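Local coordinates for uncharacterized protein PH0987 (Pyrococcus horikoshii, PDB 2PHC) that is of unknown biological role but probably binds ATP and acts as a hydrolase, at residues A[169-172]-A[178-181]; A[125-130]-A[134-139]; A[9-14]-A[61-66]; A[35-40]-A[67-72]; A[115-120]-A[142-147]. One frame throughout, in Å; residues are numbered along the deposited sequence.

Contact 1: residues A[169-172]-A[178-181]; sequences GWYA and GWRI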
# COMPACT_ATOMS: atom_id res chain seq x y z
N GLY A 169 6.12 7.95 -5.59
CA GLY A 169 6.43 7.17 -6.75
C GLY A 169 7.92 7.17 -6.79
O GLY A 169 8.55 7.63 -5.85
N TRP A 170 8.50 6.68 -7.87
CA TRP A 170 9.94 6.76 -8.02
C TRP A 170 10.38 6.99 -9.49
O TRP A 170 9.68 6.58 -10.43
CB TRP A 170 10.62 5.53 -7.45
CG TRP A 170 10.42 4.22 -8.22
CD1 TRP A 170 11.17 3.75 -9.25
CD2 TRP A 170 9.44 3.18 -7.95
NE1 TRP A 170 10.74 2.50 -9.64
CE2 TRP A 170 9.64 2.15 -8.89
CE3 TRP A 170 8.40 3.04 -7.00
CZ2 TRP A 170 8.87 0.96 -8.91
CZ3 TRP A 170 7.59 1.85 -7.05
CH2 TRP A 170 7.85 0.83 -7.95
N TYR A 171 11.50 7.71 -9.63
CA TYR A 171 12.31 7.78 -10.84
C TYR A 171 13.00 6.47 -11.13
O TYR A 171 13.81 6.00 -10.31
CB TYR A 171 13.32 8.87 -10.66
CG TYR A 171 12.66 10.19 -10.40
CD1 TYR A 171 12.45 11.05 -11.41
CD2 TYR A 171 12.26 10.56 -9.14
CE1 TYR A 171 11.86 12.27 -11.22
CE2 TYR A 171 11.68 11.81 -8.89
CZ TYR A 171 11.46 12.64 -9.94
OH TYR A 171 10.85 13.83 -9.79
N ALA A 172 12.62 5.82 -12.23
CA ALA A 172 13.15 4.49 -12.54
C ALA A 172 14.57 4.60 -13.10
O ALA A 172 15.39 3.74 -12.87
CB ALA A 172 12.25 3.73 -13.50
N GLY A 178 11.27 17.65 -9.96
CA GLY A 178 11.29 18.42 -8.77
C GLY A 178 10.56 17.84 -7.57
O GLY A 178 10.15 18.65 -6.78
N TRP A 179 10.45 16.48 -7.47
CA TRP A 179 9.73 15.75 -6.39
C TRP A 179 10.65 15.76 -5.17
O TRP A 179 11.85 15.82 -5.35
CB TRP A 179 9.41 14.26 -6.78
CG TRP A 179 8.17 14.11 -7.70
CD1 TRP A 179 7.84 14.95 -8.74
CD2 TRP A 179 7.10 13.12 -7.66
NE1 TRP A 179 6.65 14.58 -9.33
CE2 TRP A 179 6.17 13.45 -8.70
CE3 TRP A 179 6.83 12.00 -6.86
CZ2 TRP A 179 5.00 12.71 -8.95
CZ3 TRP A 179 5.60 11.25 -7.11
CH2 TRP A 179 4.73 11.63 -8.16
N ARG A 180 10.10 15.71 -3.95
CA ARG A 180 10.93 15.67 -2.74
C ARG A 180 11.46 14.31 -2.60
O ARG A 180 10.69 13.40 -2.33
CB ARG A 180 10.16 16.07 -1.45
CG ARG A 180 9.68 17.51 -1.49
CD ARG A 180 10.78 18.65 -1.48
NE ARG A 180 10.07 19.96 -1.63
CZ ARG A 180 10.63 21.15 -1.34
NH1 ARG A 180 11.89 21.24 -0.87
NH2 ARG A 180 9.91 22.24 -1.47
N ILE A 181 12.77 14.15 -2.77
CA ILE A 181 13.40 12.83 -2.71
C ILE A 181 13.80 12.39 -1.29
O ILE A 181 14.63 13.06 -0.66
CB ILE A 181 14.60 12.74 -3.63
CG1 ILE A 181 14.27 13.31 -5.04
CG2 ILE A 181 15.14 11.36 -3.62
CD1 ILE A 181 13.04 12.57 -5.85
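Gly169 to Tyr171 and Gly178 to Ile181 run at 105° to each other, and no hydrogen bond joins them, so the contact is made mainly by side chains. Tyr171 does most of the work. Its CG lies anti to the carbonyl carbon (chi1 -59°), which swings the ring across to 178-181. There its edge is directed at the face of the Trp179 indole in an offset T-shaped pair, with the Tyr171 ring and the five-membered ring of Trp179 having centroids 5.8 Å apart and planes at 83°. The phenol oxygen leads the approach: Tyr171 OH sits 3.4 Å from Trp179 CD1, and Trp179 CB lies near the plane of the tyrosine ring, at its edge.

Strands 167-171 and 180-184 both flank strand 160-164 in the seven-stranded mixed sheet of this domain, whose family belongs to the cyclophilin-like clan; the aromatic pair therefore reaches past an intervening strand. Phe134 of the next strand meets both Tyr171 and Trp179 edge-to-face, extending the cluster. Ile181 CD1 also meets the tyrosine, 3.4 Å from Tyr171 CE2. The indole reaches the backbone too, its CZ3 lying 3.7 Å from Gly169 N, where a side chain on the glycine would be directed at the same ring.

Contact 2: residues A[125-130]-A[134-139]; sequences VYFLGF and FAYLGG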
# COMPACT_ATOMS: atom_id res chain seq x y z
N VAL A 125 0.08 0.55 -7.65
CA VAL A 125 0.63 1.06 -8.91
C VAL A 125 -0.46 1.39 -9.91
O VAL A 125 -1.14 0.51 -10.44
CB VAL A 125 1.58 0.03 -9.50
CG1 VAL A 125 2.26 0.50 -10.87
CG2 VAL A 125 2.64 -0.29 -8.44
N TYR A 126 -0.63 2.65 -10.20
CA TYR A 126 -1.78 3.03 -11.02
C TYR A 126 -1.36 3.43 -12.45
O TYR A 126 -2.16 3.38 -13.35
CB TYR A 126 -2.72 4.06 -10.30
CG TYR A 126 -2.14 5.47 -10.17
CD1 TYR A 126 -2.17 6.32 -11.21
CD2 TYR A 126 -1.61 5.94 -8.94
CE1 TYR A 126 -1.62 7.67 -11.14
CE2 TYR A 126 -1.05 7.30 -8.82
CZ TYR A 126 -1.09 8.13 -9.94
OH TYR A 126 -0.60 9.40 -9.87
N PHE A 127 -0.09 3.72 -12.68
CA PHE A 127 0.31 4.16 -14.03
C PHE A 127 1.77 3.94 -14.08
O PHE A 127 2.40 4.13 -13.07
CB PHE A 127 -0.01 5.69 -14.24
CG PHE A 127 0.25 6.19 -15.67
CD1 PHE A 127 -0.71 6.06 -16.65
CD2 PHE A 127 1.43 6.80 -16.00
CE1 PHE A 127 -0.47 6.52 -17.96
CE2 PHE A 127 1.66 7.28 -17.30
CZ PHE A 127 0.72 7.12 -18.27
N LEU A 128 2.29 3.54 -15.26
CA LEU A 128 3.73 3.55 -15.49
C LEU A 128 4.10 4.41 -16.76
O LEU A 128 3.48 4.28 -17.85
CB LEU A 128 4.27 2.14 -15.70
CG LEU A 128 4.06 1.19 -14.48
CD1 LEU A 128 4.40 -0.22 -14.96
CD2 LEU A 128 5.01 1.55 -13.31
N GLY A 129 5.21 5.14 -16.64
CA GLY A 129 5.78 5.76 -17.83
C GLY A 129 7.16 5.21 -18.06
O GLY A 129 7.82 4.74 -17.08
N PHE A 130 7.45 5.26 -19.32
CA PHE A 130 8.60 4.82 -19.90
C PHE A 130 9.16 5.98 -20.62
O PHE A 130 8.58 6.84 -21.21
CB PHE A 130 8.40 3.61 -20.79
CG PHE A 130 7.79 2.47 -20.10
CD1 PHE A 130 8.55 1.54 -19.51
CD2 PHE A 130 6.45 2.33 -20.07
CE1 PHE A 130 7.99 0.47 -18.90
CE2 PHE A 130 5.88 1.26 -19.45
CZ PHE A 130 6.66 0.33 -18.87
N PHE A 134 8.96 6.15 -14.90
CA PHE A 134 8.50 6.64 -13.60
C PHE A 134 7.33 5.68 -13.18
O PHE A 134 6.56 5.29 -14.03
CB PHE A 134 8.02 8.11 -13.72
CG PHE A 134 7.81 8.81 -12.36
CD1 PHE A 134 8.85 9.45 -11.69
CD2 PHE A 134 6.61 8.74 -11.73
CE1 PHE A 134 8.65 9.97 -10.45
CE2 PHE A 134 6.39 9.30 -10.50
CZ PHE A 134 7.41 9.92 -9.86
N ALA A 135 7.25 5.30 -11.90
CA ALA A 135 6.08 4.62 -11.36
C ALA A 135 5.30 5.52 -10.43
O ALA A 135 5.83 6.15 -9.53
CB ALA A 135 6.50 3.42 -10.63
N TYR A 136 3.99 5.53 -10.63
CA TYR A 136 3.15 6.50 -10.00
C TYR A 136 2.30 5.66 -9.15
O TYR A 136 1.81 4.63 -9.64
CB TYR A 136 2.25 7.15 -11.02
CG TYR A 136 2.92 8.09 -11.97
CD1 TYR A 136 2.84 9.50 -11.77
CD2 TYR A 136 3.48 7.61 -13.13
CE1 TYR A 136 3.37 10.36 -12.68
CE2 TYR A 136 3.99 8.46 -14.04
CZ TYR A 136 3.95 9.85 -13.80
OH TYR A 136 4.50 10.70 -14.75
N LEU A 137 2.10 6.08 -7.91
CA LEU A 137 1.52 5.18 -6.86
C LEU A 137 0.42 5.94 -6.17
O LEU A 137 0.35 7.16 -6.31
CB LEU A 137 2.50 4.69 -5.78
CG LEU A 137 3.77 3.99 -6.17
CD1 LEU A 137 4.54 3.76 -4.88
CD2 LEU A 137 3.69 2.72 -7.05
N GLY A 138 -0.53 5.19 -5.56
CA GLY A 138 -1.68 5.73 -4.96
C GLY A 138 -1.63 5.13 -3.59
O GLY A 138 -1.07 4.09 -3.38
N GLY A 139 -2.22 5.82 -2.63
CA GLY A 139 -2.35 5.18 -1.33
C GLY A 139 -1.52 5.87 -0.22
O GLY A 139 -1.62 5.49 0.87
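The beta hairpin of strands 123-129 and 134-138 brings Phe127 and Tyr136 together as a hydrogen-bonded pair, and a beta bulge interrupts its antiparallel register between Val125 and Phe127. The extra residue, Tyr126, donates its N to Tyr136 O (3.2 Å), while Tyr136 N returns a bond to Phe127 O. Tyr126 CG sits between its backbone N and carbonyl carbon (chi1 71°), laying the ring over the partner strand; Tyr136 CB meets its face in a CH-pi contact, 4.0 Å from the centroid of the Tyr126 ring.

Both faces of the Tyr136 ring have an aromatic partner. Phe127 directs an edge at one face in an offset T-shaped pair, with the centroids of the Phe127 and Tyr136 rings 5.5 Å apart, and Phe134 CD2 lies over the centre of the opposite face. With an alanine in place of Tyr136, Phe127 and Phe134 would probably be left with a gap between them and freer to turn.

On the face carrying Val125, Leu128, Ala135 and Leu137, Leu128 CD2 touches Ala135 CB at 3.6 Å near Trp170, and Val125 CG2 and Leu137 CD2 press together at 3.5 Å, closer than usual van der Waals contact.

Contact 3: residues A[9-14]-A[61-66]; sequences SAFLIS and ASYEEV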
# COMPACT_ATOMS: atom_id res chain seq x y z
N SER A 9 -26.43 -13.52 16.15
CA SER A 9 -26.29 -14.14 14.85
C SER A 9 -25.40 -13.29 13.90
O SER A 9 -25.74 -13.09 12.76
CB SER A 9 -27.67 -14.40 14.28
OG SER A 9 -28.25 -15.51 14.96
N ALA A 10 -24.27 -12.81 14.42
CA ALA A 10 -23.43 -11.87 13.69
C ALA A 10 -21.98 -11.95 14.03
O ALA A 10 -21.61 -12.16 15.19
CB ALA A 10 -23.91 -10.40 13.93
N PHE A 11 -21.14 -11.67 13.05
CA PHE A 11 -19.68 -11.54 13.29
C PHE A 11 -19.13 -10.23 12.75
O PHE A 11 -19.63 -9.71 11.84
CB PHE A 11 -18.90 -12.75 12.66
CG PHE A 11 -19.18 -14.08 13.35
CD1 PHE A 11 -20.23 -14.87 12.94
CD2 PHE A 11 -18.42 -14.49 14.43
CE1 PHE A 11 -20.51 -16.04 13.59
CE2 PHE A 11 -18.73 -15.65 15.07
CZ PHE A 11 -19.76 -16.43 14.62
N LEU A 12 -18.08 -9.72 13.34
CA LEU A 12 -17.46 -8.55 12.84
C LEU A 12 -16.00 -8.91 12.52
O LEU A 12 -15.29 -9.44 13.39
CB LEU A 12 -17.49 -7.46 13.93
CG LEU A 12 -17.03 -6.04 13.57
CD1 LEU A 12 -18.04 -5.23 12.75
CD2 LEU A 12 -16.57 -5.26 14.82
N ILE A 13 -15.72 -8.77 11.25
CA ILE A 13 -14.43 -8.61 10.76
C ILE A 13 -14.03 -7.19 10.79
O ILE A 13 -14.58 -6.32 10.28
CB ILE A 13 -14.26 -9.21 9.37
CG1 ILE A 13 -15.01 -10.51 9.27
CG2 ILE A 13 -12.82 -9.44 9.07
CD1 ILE A 13 -15.68 -10.69 8.00
N SER A 14 -12.93 -7.06 11.34
CA SER A 14 -12.38 -5.94 12.13
C SER A 14 -10.90 -5.69 11.79
O SER A 14 -10.19 -6.63 11.50
CB SER A 14 -12.54 -6.22 13.65
OG SER A 14 -11.98 -5.14 14.34
N ALA A 61 -26.96 -22.16 9.19
CA ALA A 61 -25.59 -22.30 9.33
C ALA A 61 -25.50 -22.33 10.76
O ALA A 61 -26.06 -21.57 11.46
CB ALA A 61 -24.86 -21.17 8.78
N SER A 62 -24.61 -23.13 11.28
CA SER A 62 -24.31 -23.03 12.66
C SER A 62 -23.35 -21.93 13.01
O SER A 62 -22.68 -21.41 12.19
CB SER A 62 -23.87 -24.38 13.19
OG SER A 62 -22.58 -24.35 13.69
N TYR A 63 -23.30 -21.55 14.26
CA TYR A 63 -22.42 -20.50 14.65
C TYR A 63 -20.98 -20.80 14.28
O TYR A 63 -20.22 -19.91 14.02
CB TYR A 63 -22.60 -20.20 16.11
CG TYR A 63 -21.50 -19.45 16.80
CD1 TYR A 63 -21.76 -18.31 17.51
CD2 TYR A 63 -20.23 -19.90 16.78
CE1 TYR A 63 -20.79 -17.66 18.14
CE2 TYR A 63 -19.27 -19.26 17.41
CZ TYR A 63 -19.55 -18.14 18.09
OH TYR A 63 -18.57 -17.49 18.72
N GLU A 64 -20.60 -22.06 14.27
CA GLU A 64 -19.22 -22.42 14.42
C GLU A 64 -18.74 -22.55 13.02
O GLU A 64 -17.64 -22.25 12.71
CB GLU A 64 -19.08 -23.76 15.14
CG GLU A 64 -19.15 -23.69 16.64
N GLU A 65 -19.65 -23.00 12.19
CA GLU A 65 -19.55 -22.98 10.74
C GLU A 65 -19.27 -21.57 10.24
O GLU A 65 -18.41 -21.37 9.40
CB GLU A 65 -20.84 -23.42 10.05
CG GLU A 65 -21.04 -24.92 9.80
CD GLU A 65 -22.55 -25.33 9.76
OE1 GLU A 65 -23.07 -25.80 10.82
OE2 GLU A 65 -23.20 -25.19 8.69
N VAL A 66 -20.01 -20.59 10.74
CA VAL A 66 -19.97 -19.25 10.15
C VAL A 66 -18.67 -18.63 10.53
O VAL A 66 -18.00 -18.07 9.70
CB VAL A 66 -21.13 -18.41 10.52
CG1 VAL A 66 -20.88 -16.87 10.12
CG2 VAL A 66 -22.34 -18.95 9.79
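Ser62 OG accepts from Glu64 N at 3.1 Å in a nearly straight bond (172°), and this N-cap starts helix 63-82, whose first turn meets Phe11. Ser62 and Glu65 complete a capping box, although the return bond from Ser62 N to the glutamate carboxylate is weak and less certain. Ser62 O meanwhile accepts from Val66 N at 3.1 Å, closing the first turn.

That turn offers two side chains, Tyr63 and Val66, to one aromatic ring from the sheet. Phe11 drives its far end, CZ, straight at the tyrosine: the atom stands 3.7 Å above the plane of the Tyr63 ring, over its centre. The result is a T-shaped pair with Phe11 supplying the edge, the centroids of the Phe11 and Tyr63 rings being 5.0 Å apart and the planes turned by 70°. Val66 meets the same phenylalanine obliquely. Its CG1, anti to the backbone N (chi1 168°), comes to 3.5 Å from Phe11 CD1. The helix backbone takes part as well, since Tyr63 O approaches Phe11 CZ to 3.6 Å.

One turn onward, Glu67 and Leu70 also touch Phe11, while Tyr63 and Val66 rest on Tyr56 of the adjoining strand 51-56. The arrangement is an alpha+beta one, in which a helix capped at its N-terminal end packs on one face of a four-stranded antiparallel sheet.

Contact 4: residues A[35-40]-A[67-72]; sequences EKESPE and ESYLKR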
# COMPACT_ATOMS: atom_id res chain seq x y z
N GLU A 35 -19.46 -12.02 -1.30
CA GLU A 35 -20.55 -11.93 -2.29
C GLU A 35 -20.28 -12.84 -3.53
O GLU A 35 -21.22 -13.24 -4.22
CB GLU A 35 -20.69 -10.49 -2.81
CG GLU A 35 -21.16 -9.46 -1.79
CD GLU A 35 -22.70 -9.37 -1.61
OE1 GLU A 35 -23.16 -8.50 -0.80
OE2 GLU A 35 -23.46 -10.18 -2.24
N LYS A 36 -19.00 -13.10 -3.84
CA LYS A 36 -18.68 -14.01 -4.90
C LYS A 36 -19.15 -15.45 -4.57
O LYS A 36 -19.66 -16.09 -5.42
CB LYS A 36 -17.15 -13.98 -5.16
CG LYS A 36 -16.71 -14.83 -6.36
CD LYS A 36 -15.25 -14.56 -6.70
CE LYS A 36 -14.91 -15.06 -8.10
NZ LYS A 36 -13.42 -15.31 -8.18
N GLU A 37 -18.99 -15.93 -3.36
CA GLU A 37 -19.61 -17.14 -2.94
C GLU A 37 -21.11 -17.21 -2.77
O GLU A 37 -21.63 -18.28 -2.80
CB GLU A 37 -18.99 -17.71 -1.69
CG GLU A 37 -17.65 -17.27 -1.39
CD GLU A 37 -16.69 -18.07 -2.06
OE1 GLU A 37 -16.67 -19.24 -1.76
OE2 GLU A 37 -15.98 -17.57 -2.92
N SER A 38 -21.81 -16.11 -2.54
CA SER A 38 -23.10 -16.14 -1.89
C SER A 38 -23.38 -17.39 -1.08
O SER A 38 -24.08 -18.25 -1.48
CB SER A 38 -24.21 -15.93 -2.87
OG SER A 38 -23.68 -15.46 -4.04
N PRO A 39 -22.85 -17.47 0.10
CA PRO A 39 -23.27 -18.57 0.92
C PRO A 39 -24.74 -18.48 1.34
O PRO A 39 -25.28 -17.43 1.58
CB PRO A 39 -22.30 -18.53 2.09
CG PRO A 39 -21.79 -17.21 2.10
CD PRO A 39 -21.88 -16.63 0.79
N GLU A 40 -25.35 -19.64 1.41
CA GLU A 40 -26.80 -19.82 1.55
C GLU A 40 -27.28 -19.31 2.88
O GLU A 40 -28.43 -18.95 3.01
CB GLU A 40 -27.22 -21.33 1.33
CG GLU A 40 -27.79 -21.57 -0.10
CD GLU A 40 -28.34 -23.01 -0.41
OE1 GLU A 40 -28.77 -23.23 -1.60
OE2 GLU A 40 -28.33 -23.90 0.52
N GLU A 67 -18.28 -18.87 11.78
CA GLU A 67 -17.06 -18.36 12.23
C GLU A 67 -15.88 -18.89 11.38
O GLU A 67 -15.01 -18.08 10.95
CB GLU A 67 -16.85 -18.69 13.68
CG GLU A 67 -15.53 -18.23 14.17
CD GLU A 67 -15.36 -18.58 15.60
OE1 GLU A 67 -15.89 -19.67 16.00
OE2 GLU A 67 -14.69 -17.77 16.30
N SER A 68 -15.88 -20.22 11.14
CA SER A 68 -14.79 -20.92 10.45
C SER A 68 -14.69 -20.41 9.07
O SER A 68 -13.59 -20.12 8.63
CB SER A 68 -14.96 -22.48 10.42
OG SER A 68 -14.87 -23.02 11.76
N TYR A 69 -15.82 -20.32 8.38
CA TYR A 69 -15.85 -19.87 7.01
C TYR A 69 -15.24 -18.45 6.80
O TYR A 69 -14.70 -18.14 5.71
CB TYR A 69 -17.33 -19.83 6.63
CG TYR A 69 -17.63 -19.33 5.22
CD1 TYR A 69 -18.02 -20.23 4.23
CD2 TYR A 69 -17.56 -17.94 4.88
CE1 TYR A 69 -18.34 -19.80 2.96
CE2 TYR A 69 -17.89 -17.49 3.59
CZ TYR A 69 -18.23 -18.45 2.63
OH TYR A 69 -18.57 -18.10 1.34
N LEU A 70 -15.36 -17.58 7.81
CA LEU A 70 -15.07 -16.17 7.62
C LEU A 70 -13.59 -16.12 7.85
O LEU A 70 -12.91 -15.32 7.25
CB LEU A 70 -15.81 -15.26 8.61
CG LEU A 70 -17.31 -15.00 8.42
CD1 LEU A 70 -17.84 -14.10 9.65
CD2 LEU A 70 -17.52 -14.31 7.12
N LYS A 71 -13.11 -17.04 8.70
CA LYS A 71 -11.70 -17.14 8.96
C LYS A 71 -11.00 -17.57 7.65
O LYS A 71 -9.89 -17.15 7.39
CB LYS A 71 -11.44 -18.12 10.11
CG LYS A 71 -11.26 -17.48 11.45
CD LYS A 71 -11.55 -18.50 12.55
CE LYS A 71 -11.71 -17.75 13.92
NZ LYS A 71 -11.64 -18.60 15.17
N ARG A 72 -11.71 -18.36 6.82
CA ARG A 72 -11.13 -19.04 5.65
C ARG A 72 -11.16 -18.13 4.44
O ARG A 72 -10.20 -17.99 3.72
CB ARG A 72 -11.88 -20.35 5.39
CG ARG A 72 -11.83 -21.23 6.74
CD ARG A 72 -12.49 -22.52 6.68
NE ARG A 72 -13.78 -22.50 6.00
CZ ARG A 72 -14.70 -23.47 6.11
NH1 ARG A 72 -14.44 -24.54 6.88
NH2 ARG A 72 -15.85 -23.37 5.44
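Apolar contact comes first: Tyr69 reaches out from helix 63-82 and meets Pro39 with the end of its ring. Pro39 CG lies 3.8 Å from Tyr69 CZ, and the two side chains cross at about a right angle. The tyrosine can span the gap because its CG is anti to the backbone N (chi1 178°), which extends the ring away from its own helix. The methylenes of Glu37 close in from another direction, with CG 3.0 Å from Tyr69 OH.

Polar matching across the contact is poor by comparison. Tyr69 OH is buried here without a hydrogen-bonding partner in the model. The glutamate chain bends at chi2 (-87°), and its carboxylate plane is turned 64° from the phenol ring; the nearer oxygen, Glu37 OE1, remains 3.8 Å from Tyr69 OH.

Within each segment, backbone bonds set the frame. Glu67 O accepts from both Leu70 N and Lys71 N, and a salt bridge, with a long, weak hydrogen bond, links Lys71 NZ to Glu67 OE2 at 3.4 Å. On the other side Ser38 leaves the helix with positive phi, its OG making a weak bond to Glu35 O, and the chain turns to present Pro39.

The contact thus joins the C-terminal end of helix 21-37 to helix 63-82. Trp41, just before strand 42-48, meets Tyr69 edge-to-face, and Glu37 also touches Ile73 and Arg76 farther along helix 63-82.

Contact 5: residues A[115-120]-A[142-147]; sequences IEIHSK and ERIATP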
# COMPACT_ATOMS: atom_id res chain seq x y z
N ILE A 115 9.71 7.99 7.61
CA ILE A 115 10.06 6.64 7.15
C ILE A 115 8.99 5.52 7.43
O ILE A 115 8.80 4.62 6.58
CB ILE A 115 11.40 6.26 7.73
CG1 ILE A 115 12.50 7.21 7.21
CG2 ILE A 115 11.76 4.81 7.46
CD1 ILE A 115 13.95 6.72 7.67
N GLU A 116 8.32 5.60 8.60
CA GLU A 116 7.32 4.64 9.06
C GLU A 116 6.02 4.88 8.33
O GLU A 116 5.38 3.95 7.90
CB GLU A 116 7.06 4.79 10.58
CG GLU A 116 5.65 4.35 11.10
CD GLU A 116 5.57 2.83 11.41
OE1 GLU A 116 6.65 2.26 11.80
OE2 GLU A 116 4.45 2.21 11.25
N ILE A 117 5.67 6.16 8.19
CA ILE A 117 4.46 6.61 7.55
C ILE A 117 4.50 6.35 6.06
O ILE A 117 3.54 5.85 5.51
CB ILE A 117 4.23 8.05 7.84
CG1 ILE A 117 4.02 8.20 9.36
CG2 ILE A 117 3.02 8.65 7.07
CD1 ILE A 117 3.91 9.69 9.78
N HIS A 118 5.60 6.72 5.42
CA HIS A 118 5.90 6.27 4.10
C HIS A 118 5.93 4.75 3.78
O HIS A 118 5.40 4.32 2.74
CB HIS A 118 7.20 6.85 3.58
CG HIS A 118 7.28 6.80 2.12
ND1 HIS A 118 7.88 5.75 1.43
CD2 HIS A 118 6.76 7.62 1.19
CE1 HIS A 118 7.73 5.95 0.14
NE2 HIS A 118 7.03 7.06 -0.03
N SER A 119 6.60 3.97 4.60
CA SER A 119 6.74 2.57 4.29
C SER A 119 5.59 1.66 4.90
O SER A 119 5.53 0.47 4.60
CB SER A 119 8.11 2.09 4.75
OG SER A 119 8.13 1.97 6.18
N LYS A 120 4.67 2.23 5.67
CA LYS A 120 3.57 1.49 6.25
C LYS A 120 2.48 1.05 5.20
O LYS A 120 2.19 -0.10 5.13
CB LYS A 120 2.99 2.24 7.49
CG LYS A 120 1.68 1.66 8.14
CE LYS A 120 0.60 -2.32 7.87
NZ LYS A 120 0.09 -2.17 6.44
N GLU A 142 -1.63 11.07 3.96
CA GLU A 142 -1.56 12.53 3.81
C GLU A 142 -0.67 13.34 4.81
O GLU A 142 -0.34 14.50 4.55
CB GLU A 142 -2.98 13.11 3.76
CG GLU A 142 -3.64 12.60 2.51
CD GLU A 142 -5.07 13.06 2.28
OE1 GLU A 142 -5.57 13.99 3.00
OE2 GLU A 142 -5.67 12.45 1.36
N ARG A 143 -0.28 12.72 5.92
CA ARG A 143 0.54 13.37 6.91
C ARG A 143 1.93 13.66 6.41
O ARG A 143 2.67 14.42 7.05
CB ARG A 143 0.61 12.53 8.18
CG ARG A 143 -0.67 12.53 9.00
CD ARG A 143 -0.48 11.52 10.15
NE ARG A 143 -0.52 10.12 9.72
CZ ARG A 143 -0.10 9.08 10.43
NH1 ARG A 143 0.47 9.25 11.64
NH2 ARG A 143 -0.21 7.85 9.94
N ILE A 144 2.32 12.96 5.33
CA ILE A 144 3.60 13.25 4.65
C ILE A 144 3.51 14.01 3.31
O ILE A 144 4.51 14.19 2.64
CB ILE A 144 4.51 12.04 4.61
CG1 ILE A 144 3.86 10.88 3.86
CG2 ILE A 144 4.88 11.63 6.02
CD1 ILE A 144 4.91 9.89 3.45
N ALA A 145 2.31 14.51 2.99
CA ALA A 145 2.05 15.33 1.81
C ALA A 145 3.04 16.53 1.74
O ALA A 145 3.21 17.22 2.75
CB ALA A 145 0.59 15.82 1.83
N THR A 146 3.69 16.79 0.59
CA THR A 146 4.70 17.86 0.50
C THR A 146 4.82 18.34 -0.91
O THR A 146 5.13 17.52 -1.83
CB THR A 146 6.15 17.42 0.96
OG1 THR A 146 6.06 16.77 2.22
CG2 THR A 146 7.09 18.64 1.11
N PRO A 147 4.66 19.67 -1.12
CA PRO A 147 4.75 20.23 -2.49
C PRO A 147 6.14 20.04 -3.07
O PRO A 147 7.01 19.76 -2.32
CB PRO A 147 4.39 21.72 -2.34
CG PRO A 147 4.80 22.05 -0.91
CD PRO A 147 4.41 20.73 -0.11
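Ile117 and Ile144 carry this contact, lying antiparallel alongside each other and meeting at their CG2 methyls. Those two atoms, Ile117 CG2 and Ile144 CG2, are 3.7 Å apart. Ile144 CG1 stands between its backbone N and carbonyl carbon (chi1 60°), which sends CD1 on to His118; there the methyl lies in the plane of the imidazole, at its edge, 3.7 Å from His118 CD2. The ring is held from both nitrogens, ND1 by Tyr92 and NE2 by Thr168, so the methyl meets a group whose rotation is fixed.

With an alanine in place of Ile144, Ile117 CG2 and the His118 edge would probably face a gap.

Arg143 contributes the third surface. Bent at chi3, its side chain brings the guanidinium over the end of Ile117, so that CD1 lies against one face, toward the rim, at 3.9 Å from Arg143 NH1. The salt bridge from Arg143 NH2 to Asp141 helps to hold that flat group in place.

Ile115 O accepts from both Ser119 N and Ser119 OG. A 3-10 turn in the loop between strands 134-138 and 155-156 thus packs on helix 111-119, and Ile144 and His118 also touch strand 160-164, in a domain of the cyclophilin-like clan.

How the contacts relate
From the N terminus, contact 3 opens on strand 10-14 and closes at the start of helix 63-82. Contact 4 opens inside that loop and closes farther along the same helix, so the two cross; contact 3 ties helix 63-82 to the four-stranded sheet, and contact 4 ties the end of helix 21-37 to that helix. The chain then enters the seven-stranded sheet. Contact 5 spans residues 115-147 and encloses contact 2, a tight hairpin, while contact 1 follows in series, its strands lying in the same sheet. Contacts 1 and 2 touch through Phe134, and contacts 1 and 5 through Arg180 and Pro147. Contacts 3 and 5 approach no nearer than about 12 Å between nearest atoms.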